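Local atomic coordinates of CRISPR protein (Archaeoglobus fulgidus, PDB entry 4MJK), a protein that probably serves as a Cas5-family subunit of an archaeal type I-A Cascade complex, the assembly that carries CRISPR RNA in prokaryotic defence. Residues Pro78-Tyr81 / Ser82-Asn85. Residues are numbered along the deposited sequence; the frame is centred on the assembly and turned at random.
Sequences PLRY and SDIN
Strand 76-80 runs directly into helix 81-87, with R80 at the N-cap; its carbonyl O accepts from D83 N (weakly) and from I84 N, I84 N to R80 O 3.0 Å. This strand-to-helix junction illustrates how a helix start can be tied back to its cap: the D83 carboxylate, three residues on, accepts from the backbone amide of R80, N to OD2 3.1 Å, the reciprocal half of a capping box, although the cap's own side chain here is an arginine. That side chain returns to the same carboxylate. Bent at chi3 (-62°), it presents NE and NH2 side-on to one oxygen each, a two-pronged salt bridge in which NE meets OD2 at 3.0 Å and NH2 meets OD1 at 2.8 Å. The planes of the two groups are turned 57° apart, and S82 OG lies over one guanidinium face, while Y29 makes a cation-pi contact with R80. A leucine in place of R80 would keep the backbone bond to OD2 but would probably leave OD1 without its charged mate and the carboxylate freer to turn. On the apolar side, L79 lays CD2 against I84 CG1 at 3.6 Å, its CG placed anti to the backbone N. Beyond it, Y81 and I84 both pack on I117 of the second subunit, and Y81 OH bonds to L118 O there, placing the helix start at the subunit interface. N85 N donates to Y81 O, continuing the turn, and N85 OD1 bonds to S119 OG of that subunit. I84 CD1 sits almost squarely over the Y81 ring in a CH-pi contact, 3.9 Å from the centroid and 7° off the normal.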
# COMPACT_ATOMS: atom_id res chain seq x y z
N PRO A 78 -5.95 8.78 -4.49
CA PRO A 78 -6.30 7.60 -3.68
C PRO A 78 -6.85 6.47 -4.52
O PRO A 78 -7.51 6.69 -5.54
CB PRO A 78 -7.39 8.12 -2.74
CG PRO A 78 -7.37 9.66 -2.90
CD PRO A 78 -6.88 9.90 -4.29
N LEU A 79 -6.60 5.24 -4.10
CA LEU A 79 -7.17 4.09 -4.79
C LEU A 79 -7.75 3.21 -3.70
O LEU A 79 -7.02 2.53 -3.00
CB LEU A 79 -6.07 3.36 -5.59
CG LEU A 79 -6.50 2.10 -6.34
CD1 LEU A 79 -7.47 2.45 -7.46
CD2 LEU A 79 -5.27 1.35 -6.90
N ARG A 80 -9.07 3.27 -3.53
CA ARG A 80 -9.70 2.55 -2.44
C ARG A 80 -9.69 1.06 -2.76
O ARG A 80 -9.75 0.68 -3.93
CB ARG A 80 -11.14 3.04 -2.24
CG ARG A 80 -11.23 4.52 -1.95
CD ARG A 80 -12.68 4.98 -2.04
NE ARG A 80 -13.20 4.78 -3.39
CZ ARG A 80 -14.49 4.80 -3.69
NH1 ARG A 80 -15.40 5.00 -2.74
NH2 ARG A 80 -14.88 4.60 -4.95
N TYR A 81 -9.61 0.21 -1.74
CA TYR A 81 -9.66 -1.21 -2.05
C TYR A 81 -11.01 -1.58 -2.63
O TYR A 81 -11.15 -2.56 -3.37
CB TYR A 81 -9.28 -2.08 -0.85
CG TYR A 81 -7.86 -2.59 -0.96
CD1 TYR A 81 -6.81 -1.91 -0.37
CD2 TYR A 81 -7.57 -3.74 -1.69
CE1 TYR A 81 -5.51 -2.36 -0.48
CE2 TYR A 81 -6.26 -4.21 -1.82
CZ TYR A 81 -5.24 -3.51 -1.21
OH TYR A 81 -3.94 -3.95 -1.30
N SER A 82 -12.03 -0.77 -2.34
CA SER A 82 -13.32 -1.00 -2.98
C SER A 82 -13.22 -0.78 -4.49
O SER A 82 -13.85 -1.52 -5.25
CB SER A 82 -14.45 -0.18 -2.33
OG SER A 82 -14.41 1.18 -2.72
N ASP A 83 -12.41 0.19 -4.92
CA ASP A 83 -12.12 0.42 -6.36
C ASP A 83 -11.35 -0.77 -6.95
O ASP A 83 -11.65 -1.27 -8.04
CB ASP A 83 -11.26 1.67 -6.55
CG ASP A 83 -11.98 2.97 -6.23
OD1 ASP A 83 -13.16 3.10 -6.63
OD2 ASP A 83 -11.37 3.86 -5.58
N ILE A 84 -10.34 -1.21 -6.21
CA ILE A 84 -9.49 -2.31 -6.62
C ILE A 84 -10.28 -3.62 -6.79
O ILE A 84 -10.14 -4.31 -7.80
CB ILE A 84 -8.36 -2.53 -5.61
CG1 ILE A 84 -7.31 -1.41 -5.74
CG2 ILE A 84 -7.72 -3.92 -5.81
CD1 ILE A 84 -6.50 -1.17 -4.45
N ASN A 85 -11.09 -3.95 -5.79
CA ASN A 85 -11.82 -5.21 -5.81
C ASN A 85 -12.90 -5.18 -6.89
O ASN A 85 -13.26 -6.21 -7.45
CB ASN A 85 -12.37 -5.58 -4.42
CG ASN A 85 -11.26 -5.98 -3.46
OD1 ASN A 85 -10.17 -6.36 -3.90
ND2 ASN A 85 -11.51 -5.88 -2.16